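Local coordinates for putative uncharacterized protein lp_3323 (Lactobacillus plantarum, PDB 3DC7) that is of unknown function but belongs to the SGNH (GDSL-like) hydrolase family and may hydrolyse ester bonds, at residues Tyr76-Glu81 with Gly122-Trp127; Phe21-Leu27 with Asp82-Val88; Ser63-Tyr69 with Asn93-Gln99. All coordinates share one frame; numbering follows the deposited sequence.

Contact 1 of 3, residues Tyr76-Glu81 with Gly122-Trp127; sequences YQAIPE and GLQTNW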
# COMPACT_ATOMS: atom_id res chain seq x y z
N TYR A 76 -10.04 -16.10 19.42
CA TYR A 76 -10.47 -14.70 19.37
C TYR A 76 -11.67 -14.41 20.27
O TYR A 76 -11.90 -13.26 20.64
CB TYR A 76 -10.81 -14.30 17.92
CG TYR A 76 -12.21 -14.69 17.48
CD1 TYR A 76 -12.44 -15.89 16.82
CD2 TYR A 76 -13.30 -13.86 17.74
CE1 TYR A 76 -13.72 -16.25 16.39
CE2 TYR A 76 -14.59 -14.21 17.34
CZ TYR A 76 -14.79 -15.41 16.67
OH TYR A 76 -16.07 -15.77 16.28
N GLN A 77 -12.45 -15.45 20.58
CA GLN A 77 -13.69 -15.33 21.36
C GLN A 77 -13.40 -15.03 22.83
O GLN A 77 -14.31 -14.69 23.58
CB GLN A 77 -14.53 -16.60 21.22
CG GLN A 77 -14.81 -16.98 19.76
CD GLN A 77 -15.86 -18.07 19.57
OE1 GLN A 77 -16.60 -18.06 18.58
NE2 GLN A 77 -15.91 -19.04 20.48
N ALA A 78 -12.12 -15.11 23.21
CA ALA A 78 -11.67 -14.73 24.56
C ALA A 78 -11.26 -13.26 24.69
O ALA A 78 -10.92 -12.80 25.79
CB ALA A 78 -10.51 -15.64 25.02
N ILE A 79 -11.26 -12.53 23.58
CA ILE A 79 -11.00 -11.08 23.59
C ILE A 79 -12.07 -10.41 24.47
O ILE A 79 -13.27 -10.69 24.32
CB ILE A 79 -10.95 -10.48 22.13
CG1 ILE A 79 -9.74 -11.03 21.35
CG2 ILE A 79 -10.91 -8.96 22.14
CD1 ILE A 79 -9.82 -10.80 19.83
N PRO A 80 -11.64 -9.54 25.41
CA PRO A 80 -12.58 -8.83 26.31
C PRO A 80 -13.63 -8.04 25.54
O PRO A 80 -13.32 -7.43 24.50
CB PRO A 80 -11.67 -7.87 27.07
CG PRO A 80 -10.31 -8.47 26.98
CD PRO A 80 -10.24 -9.19 25.69
N GLU A 81 -14.87 -8.04 26.04
CA GLU A 81 -15.98 -7.36 25.36
C GLU A 81 -15.77 -5.83 25.17
O GLU A 81 -16.27 -5.24 24.21
CB GLU A 81 -17.32 -7.68 26.03
CG GLU A 81 -18.09 -8.81 25.31
CD GLU A 81 -18.61 -9.92 26.24
OE1 GLU A 81 -18.99 -9.64 27.40
OE2 GLU A 81 -18.64 -11.10 25.79
N GLY A 122 -15.89 -13.30 12.72
CA GLY A 122 -16.03 -13.21 14.17
C GLY A 122 -15.75 -11.83 14.72
O GLY A 122 -16.53 -11.30 15.53
N LEU A 123 -14.64 -11.24 14.29
CA LEU A 123 -14.20 -9.94 14.81
C LEU A 123 -15.15 -8.80 14.43
O LEU A 123 -15.42 -7.92 15.25
CB LEU A 123 -12.79 -9.62 14.33
CG LEU A 123 -11.63 -10.46 14.87
CD1 LEU A 123 -10.37 -10.25 14.05
CD2 LEU A 123 -11.38 -10.16 16.33
N GLN A 124 -15.63 -8.83 13.19
CA GLN A 124 -16.46 -7.75 12.64
C GLN A 124 -17.88 -7.85 13.16
O GLN A 124 -18.56 -6.84 13.30
CB GLN A 124 -16.46 -7.78 11.11
CG GLN A 124 -15.14 -7.46 10.42
CD GLN A 124 -14.63 -6.05 10.71
OE1 GLN A 124 -14.45 -5.67 11.86
NE2 GLN A 124 -14.38 -5.27 9.65
N THR A 125 -18.32 -9.08 13.45
CA THR A 125 -19.64 -9.34 14.00
C THR A 125 -19.69 -8.90 15.45
O THR A 125 -20.63 -8.21 15.84
CB THR A 125 -20.00 -10.83 13.89
OG1 THR A 125 -19.95 -11.21 12.51
CG2 THR A 125 -21.38 -11.10 14.44
N ASN A 126 -18.67 -9.24 16.23
CA ASN A 126 -18.73 -9.01 17.68
C ASN A 126 -18.12 -7.71 18.19
O ASN A 126 -18.45 -7.28 19.28
CB ASN A 126 -18.18 -10.23 18.44
CG ASN A 126 -19.01 -11.47 18.18
OD1 ASN A 126 -20.13 -11.60 18.69
ND2 ASN A 126 -18.49 -12.39 17.36
N TRP A 127 -17.22 -7.11 17.42
CA TRP A 127 -16.67 -5.79 17.74
C TRP A 127 -16.77 -4.86 16.51
O TRP A 127 -15.75 -4.42 15.97
CB TRP A 127 -15.22 -5.91 18.20
CG TRP A 127 -15.02 -6.73 19.45
CD1 TRP A 127 -15.02 -6.27 20.75
CD2 TRP A 127 -14.78 -8.14 19.53
NE1 TRP A 127 -14.79 -7.31 21.61
CE2 TRP A 127 -14.65 -8.46 20.90
CE3 TRP A 127 -14.67 -9.16 18.57
CZ2 TRP A 127 -14.40 -9.77 21.33
CZ3 TRP A 127 -14.43 -10.45 19.01
CH2 TRP A 127 -14.30 -10.74 20.38
O HOH W 1 -19.25 -14.66 16.14
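In the three-layer alpha/beta/alpha fold of the SGNH hydrolases, helix 112-126 covers one face of the central parallel sheet, and here its last turn, with Leu123, and Trp127 just beyond it pack against Tyr76 and Ile79 in the loop leading into strand 85-89, with a hydrogen bond to the backbone of Pro80. Trp127, the first residue to leave helical geometry, turns its large flat indole toward loop 76-81. With CG beside the backbone N and anti to the carbonyl carbon (chi1 -62°), the ring comes to lie between two aliphatic groups: CG2 of Ile79 is over one face and CB of its own neighbour Asn126 is over the opposite one. A branched isoleucine suits this place, because its CB also reaches Trp127 CZ2 at 3.6 Å while its other branch ends at CD1, 3.9 Å from Leu123 CD2. The indole also satisfies its one polar atom: Trp127 NE1 donates to Pro80 O over 3.2 Å, a moderately bent bond (145° at the hydrogen) tilted from the carbonyl plane. Ile86 of strand 85-89 touches Ile79, Leu123 and Trp127 alike, tying the group to the sheet. Beyond the indole, Tyr76 CD2 meets Trp127 CZ3 at 3.8 Å, an approach in the plane of the tyrosine ring. The phenol end reaches the helix at Gly122, where the lack of a side chain allows a close approach, with Tyr76 OH 3.3 Å from Gly122 CA.

Contact 2 of 3, residues Phe21-Leu27 with Asp82-Val88; sequences FKRPAWL and DADFIAV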
# COMPACT_ATOMS: atom_id res chain seq x y z
N PHE A 21 -4.38 3.82 22.60
CA PHE A 21 -5.60 3.16 23.06
C PHE A 21 -5.47 2.80 24.54
O PHE A 21 -4.36 2.62 25.04
CB PHE A 21 -5.87 1.88 22.25
CG PHE A 21 -5.92 2.11 20.77
CD1 PHE A 21 -7.09 2.57 20.16
CD2 PHE A 21 -4.80 1.87 19.99
CE1 PHE A 21 -7.13 2.78 18.80
CE2 PHE A 21 -4.83 2.07 18.62
CZ PHE A 21 -6.00 2.52 18.02
N LYS A 22 -6.60 2.68 25.23
CA LYS A 22 -6.58 2.43 26.68
C LYS A 22 -6.72 0.95 27.03
O LYS A 22 -6.25 0.52 28.07
CB LYS A 22 -7.67 3.24 27.39
CG LYS A 22 -7.60 4.76 27.10
CD LYS A 22 -8.83 5.53 27.65
CE LYS A 22 -10.19 5.05 27.08
NZ LYS A 22 -10.23 4.83 25.60
N ARG A 23 -7.39 0.18 26.17
CA ARG A 23 -7.69 -1.23 26.43
C ARG A 23 -7.40 -2.12 25.22
O ARG A 23 -8.32 -2.77 24.68
CB ARG A 23 -9.15 -1.39 26.87
CG ARG A 23 -9.45 -0.89 28.29
CD ARG A 23 -10.94 -0.88 28.63
NE ARG A 23 -11.79 -0.37 27.54
CZ ARG A 23 -12.03 0.92 27.31
NH1 ARG A 23 -11.48 1.86 28.07
NH2 ARG A 23 -12.81 1.26 26.29
N PRO A 24 -6.12 -2.15 24.77
CA PRO A 24 -5.80 -2.98 23.60
C PRO A 24 -5.87 -4.47 23.92
O PRO A 24 -5.64 -4.87 25.06
CB PRO A 24 -4.36 -2.59 23.29
CG PRO A 24 -3.79 -2.16 24.61
CD PRO A 24 -4.93 -1.47 25.32
N ALA A 25 -6.16 -5.27 22.90
CA ALA A 25 -6.11 -6.71 23.03
C ALA A 25 -5.21 -7.26 21.92
O ALA A 25 -5.36 -6.91 20.75
CB ALA A 25 -7.50 -7.31 22.94
N TRP A 26 -4.28 -8.12 22.30
CA TRP A 26 -3.23 -8.60 21.41
C TRP A 26 -3.37 -10.10 21.20
O TRP A 26 -3.07 -10.89 22.09
CB TRP A 26 -1.87 -8.27 22.01
CG TRP A 26 -1.73 -6.80 22.40
CD1 TRP A 26 -1.94 -6.26 23.63
CD2 TRP A 26 -1.33 -5.71 21.55
NE1 TRP A 26 -1.70 -4.90 23.61
CE2 TRP A 26 -1.33 -4.54 22.34
CE3 TRP A 26 -0.99 -5.62 20.19
CZ2 TRP A 26 -1.00 -3.28 21.82
CZ3 TRP A 26 -0.65 -4.35 19.67
CH2 TRP A 26 -0.66 -3.21 20.49
N LEU A 27 -3.86 -10.49 20.02
CA LEU A 27 -4.04 -11.90 19.69
C LEU A 27 -2.92 -12.38 18.80
O LEU A 27 -2.70 -11.82 17.72
CB LEU A 27 -5.41 -12.10 19.02
CG LEU A 27 -5.82 -13.51 18.56
CD1 LEU A 27 -6.00 -14.46 19.74
CD2 LEU A 27 -7.10 -13.45 17.70
N ASP A 82 -15.02 -5.21 26.09
CA ASP A 82 -14.75 -3.77 26.00
C ASP A 82 -13.32 -3.43 25.53
O ASP A 82 -12.77 -2.38 25.89
CB ASP A 82 -15.08 -3.09 27.34
CG ASP A 82 -14.23 -3.61 28.48
OD1 ASP A 82 -13.77 -4.78 28.41
OD2 ASP A 82 -14.02 -2.85 29.45
N ALA A 83 -12.73 -4.31 24.73
CA ALA A 83 -11.49 -4.01 24.04
C ALA A 83 -11.70 -2.78 23.16
O ALA A 83 -12.71 -2.70 22.45
CB ALA A 83 -11.08 -5.19 23.19
N ASP A 84 -10.78 -1.82 23.21
CA ASP A 84 -10.90 -0.62 22.36
C ASP A 84 -9.99 -0.67 21.14
O ASP A 84 -10.04 0.23 20.29
CB ASP A 84 -10.72 0.68 23.16
CG ASP A 84 -9.27 0.97 23.49
OD1 ASP A 84 -8.43 0.06 23.40
OD2 ASP A 84 -8.98 2.13 23.86
N PHE A 85 -9.18 -1.72 21.06
CA PHE A 85 -8.29 -1.98 19.92
C PHE A 85 -7.99 -3.47 19.88
O PHE A 85 -7.71 -4.08 20.91
CB PHE A 85 -6.99 -1.18 20.07
CG PHE A 85 -5.95 -1.46 18.99
CD1 PHE A 85 -6.20 -1.13 17.65
CD2 PHE A 85 -4.73 -2.04 19.31
CE1 PHE A 85 -5.24 -1.38 16.65
CE2 PHE A 85 -3.77 -2.30 18.34
CZ PHE A 85 -4.03 -1.96 17.00
N ILE A 86 -8.05 -4.04 18.69
CA ILE A 86 -7.70 -5.44 18.51
C ILE A 86 -6.63 -5.61 17.43
O ILE A 86 -6.81 -5.20 16.29
CB ILE A 86 -8.93 -6.33 18.19
CG1 ILE A 86 -9.93 -6.29 19.36
CG2 ILE A 86 -8.50 -7.78 17.89
CD1 ILE A 86 -11.38 -6.57 18.97
N ALA A 87 -5.53 -6.23 17.83
CA ALA A 87 -4.45 -6.57 16.92
C ALA A 87 -4.31 -8.09 16.80
O ALA A 87 -4.34 -8.81 17.81
CB ALA A 87 -3.17 -5.95 17.40
N VAL A 88 -4.19 -8.57 15.57
CA VAL A 88 -3.91 -9.98 15.31
C VAL A 88 -2.57 -10.14 14.63
O VAL A 88 -2.31 -9.54 13.58
CB VAL A 88 -5.02 -10.66 14.48
CG1 VAL A 88 -4.70 -12.15 14.26
CG2 VAL A 88 -6.38 -10.48 15.16
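Phe21 and Phe85 lie almost flat on one another as an offset stack, ring centroids 4.4 Å apart and planes at 6°, and Phe85 CB sits over the face of the Phe21 ring. Phe85 then turns its edge toward the face of Trp26, with its CE2 3.9 Å from Trp26 CH2. The swing of Phe85 CG anti to the backbone N (chi1 176°) carries its ring between the other two. Ala87, the next residue along on this face, is small enough to let the indole settle close, its CB 3.6 Å from Trp26 CE3; the indole N-H is spent on Ser55. Beneath the cluster the strands are joined by parallel-sheet bonds, the one from Ala87 N to Ala25 O almost straight, while Leu27 and Val88 lie side by side on the other face.

At the start of the strands the contact becomes polar and more exposed. Asp84 takes the backbone N-H groups of Lys22 and Arg23 on separate oxygens, Lys22 N meeting OD2 on its syn side at 2.8 Å. Lys22 NZ adds only a weak salt bridge at 3.4 Å to Asp84 OD2. Arg23 is held more firmly, NE reaching Asp82 O at 2.8 Å and 171° within the guanidinium plane, while NH1 pairs with Glu53 and the Asp82 carboxylate with Arg54. Pairing of the first strand with the third, the central one of five in the order 2-1-3-4-5, is characteristic of the SGNH hydrolase fold.

Contact 3 of 3, residues Ser63-Tyr69 with Asn93-Gln99; sequences STIGSRY and NDYGRDQ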
# COMPACT_ATOMS: atom_id res chain seq x y z
N SER A 63 1.00 -21.06 18.24
CA SER A 63 -0.37 -21.00 17.76
C SER A 63 -0.51 -20.63 16.27
O SER A 63 0.17 -19.74 15.77
CB SER A 63 -1.20 -20.05 18.65
OG SER A 63 -2.45 -19.73 18.07
N THR A 64 -1.40 -21.31 15.56
CA THR A 64 -1.69 -21.03 14.17
C THR A 64 -3.02 -20.28 14.12
O THR A 64 -3.75 -20.25 15.10
CB THR A 64 -1.85 -22.34 13.38
OG1 THR A 64 -2.82 -23.18 14.05
CG2 THR A 64 -0.49 -23.06 13.26
N ILE A 65 -3.33 -19.67 12.98
CA ILE A 65 -4.67 -19.11 12.77
C ILE A 65 -5.66 -20.26 12.53
O ILE A 65 -6.77 -20.26 13.07
CB ILE A 65 -4.69 -18.11 11.60
CG1 ILE A 65 -3.94 -16.83 12.00
CG2 ILE A 65 -6.12 -17.78 11.21
CD1 ILE A 65 -3.73 -15.86 10.87
N GLY A 66 -5.23 -21.24 11.74
CA GLY A 66 -6.03 -22.42 11.46
C GLY A 66 -6.02 -23.48 12.54
O GLY A 66 -5.44 -23.30 13.63
N SER A 67 -6.64 -24.62 12.22
CA SER A 67 -6.91 -25.69 13.17
C SER A 67 -5.73 -26.43 13.84
O SER A 67 -5.95 -27.13 14.83
CB SER A 67 -7.80 -26.73 12.50
OG SER A 67 -7.08 -27.40 11.48
N ARG A 68 -4.51 -26.26 13.32
CA ARG A 68 -3.40 -27.15 13.68
C ARG A 68 -2.96 -27.04 15.13
O ARG A 68 -2.72 -28.07 15.78
CB ARG A 68 -2.19 -26.92 12.76
CG ARG A 68 -2.36 -27.38 11.31
CD ARG A 68 -2.08 -28.86 11.07
NE ARG A 68 -1.04 -29.40 11.95
CZ ARG A 68 0.10 -29.94 11.54
NH1 ARG A 68 0.38 -30.04 10.25
NH2 ARG A 68 0.96 -30.39 12.44
N TYR A 69 -2.86 -25.81 15.64
CA TYR A 69 -2.37 -25.52 17.00
C TYR A 69 -3.08 -24.32 17.63
O TYR A 69 -2.85 -23.19 17.21
CB TYR A 69 -0.86 -25.23 16.95
CG TYR A 69 -0.01 -26.39 16.53
CD1 TYR A 69 0.44 -26.52 15.22
CD2 TYR A 69 0.35 -27.38 17.44
CE1 TYR A 69 1.25 -27.60 14.82
CE2 TYR A 69 1.14 -28.46 17.07
CZ TYR A 69 1.59 -28.56 15.76
OH TYR A 69 2.36 -29.65 15.42
N ASN A 93 3.28 -19.43 12.04
CA ASN A 93 3.14 -20.84 12.42
C ASN A 93 2.30 -21.61 11.41
O ASN A 93 2.57 -22.77 11.13
CB ASN A 93 2.55 -21.00 13.83
CG ASN A 93 3.51 -20.55 14.91
OD1 ASN A 93 3.11 -19.85 15.85
ND2 ASN A 93 4.78 -20.94 14.78
N ASP A 94 1.28 -20.96 10.85
CA ASP A 94 0.54 -21.60 9.78
C ASP A 94 1.50 -21.95 8.64
O ASP A 94 1.45 -23.06 8.10
CB ASP A 94 -0.60 -20.73 9.31
CG ASP A 94 -1.57 -20.39 10.44
OD1 ASP A 94 -2.73 -20.89 10.42
OD2 ASP A 94 -1.18 -19.62 11.35
N TYR A 95 2.40 -21.03 8.30
CA TYR A 95 3.45 -21.34 7.32
C TYR A 95 4.40 -22.44 7.82
O TYR A 95 4.50 -23.49 7.22
CB TYR A 95 4.23 -20.09 6.88
CG TYR A 95 5.51 -20.41 6.12
CD1 TYR A 95 5.46 -20.94 4.82
CD2 TYR A 95 6.76 -20.24 6.72
CE1 TYR A 95 6.62 -21.27 4.14
CE2 TYR A 95 7.93 -20.57 6.03
CZ TYR A 95 7.85 -21.08 4.75
OH TYR A 95 8.99 -21.38 4.06
N GLY A 96 5.07 -22.18 8.94
CA GLY A 96 6.14 -23.05 9.42
C GLY A 96 5.72 -24.38 10.01
O GLY A 96 6.51 -25.31 10.07
N ARG A 97 4.47 -24.49 10.45
CA ARG A 97 3.99 -25.75 11.00
C ARG A 97 3.00 -26.44 10.05
O ARG A 97 2.21 -27.29 10.46
CB ARG A 97 3.41 -25.54 12.40
CG ARG A 97 4.31 -24.67 13.30
CD ARG A 97 3.78 -24.55 14.71
NE ARG A 97 4.18 -25.70 15.52
CZ ARG A 97 3.78 -25.91 16.77
NH1 ARG A 97 2.94 -25.08 17.36
NH2 ARG A 97 4.19 -27.00 17.43
N ASP A 98 3.06 -26.06 8.78
CA ASP A 98 2.34 -26.76 7.72
C ASP A 98 0.81 -26.78 7.90
O ASP A 98 0.19 -27.85 7.87
CB ASP A 98 2.93 -28.18 7.52
CG ASP A 98 4.41 -28.16 7.09
OD1 ASP A 98 4.77 -27.29 6.27
OD2 ASP A 98 5.21 -29.01 7.55
N GLN A 99 0.21 -25.61 8.06
CA GLN A 99 -1.25 -25.49 7.91
C GLN A 99 -1.57 -25.51 6.41
O GLN A 99 -1.01 -24.73 5.65
CB GLN A 99 -1.76 -24.19 8.55
CG GLN A 99 -3.29 -23.97 8.52
CD GLN A 99 -4.03 -24.86 9.51
OE1 GLN A 99 -4.88 -25.69 9.12
NE2 GLN A 99 -3.70 -24.72 10.79
O HOH W 2 1.21 -17.91 13.55
O HOH W 3 -0.29 -30.61 7.26
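Asp94 turns its carboxylate toward the loop at Ile65 and Gly66 and grips two successive backbone N-H groups: Ile65 N meets OD2 at 2.7 Å and Gly66 N meets OD1 at 2.8 Å, the second bond nearly straight at 173°. Both oxygens use syn lone pairs, so the short, flat carboxylate fits the pair of amides like a fork, and its CG, beside the backbone N (chi1 -58°), is brought round to the loop. Asn93 and Thr64 pack alongside, Thr64 CG2 lying 3.7 Å from Asn93 CB. The other branch of Thr64 serves its own loop: OG1 donates to Gly66 O and accepts from Tyr69 N, holding the turn closed.

A second grip lies at the end of the helix. The guanidinium of Arg97 is laid flat on the ring of Tyr69, planes at 7° and CZ 3.4 Å above the ring centre, a stacked cation-pi pair. An extended chain with one bend at chi3 (83°) brings the flat group parallel to the ring, and Gly62 O, which accepts from NH1, helps fix its rotation. Gln99 folds its end against Gly66 and Arg68, with CD 3.5 Å from Arg68 CG; glycine lets the amide come close. Arg68 NH1 reaches Asp98 O by a weak bond, and a water bonded to Asp98 O also makes a weak bond to Arg68 NH1.

Asp98, with positive phi, closes helix 92-96 in a Schellman motif. Asn93 and Asp94 end the Gly-Val-Asn-Asp sequence, consistent with the GxND block of SGNH hydrolases, while Gly62, just before Ser63, probably corresponds to the block II glycine; in relatives that asparagine and that glycine help form the oxyanion hole.

Overall arrangement
Along the chain the segments alternate: 21-27, 63-69, 76-81, 82-88, 93-99, 122-127, so each contact crosses the other two. Contacts 1 and 2 have centres about 10 Å apart and touch, because loop 76-81 runs straight into 82-88: Tyr76 and Ile79 of the loop rest on Leu27 and Ala25, and Ile79, Leu123 and Trp127 meet on Ile86. Contact 3 lies farther along, its centre about 21 Å from contact 1 and 23 Å from contact 2, with nearest atoms about 8 and 5 Å away. Strand 85-89 leads from contact 2 into helix 92-96 of contact 3. The layered core thus leads to the loops beyond the strand ends, where SGNH hydrolases usually place their active site.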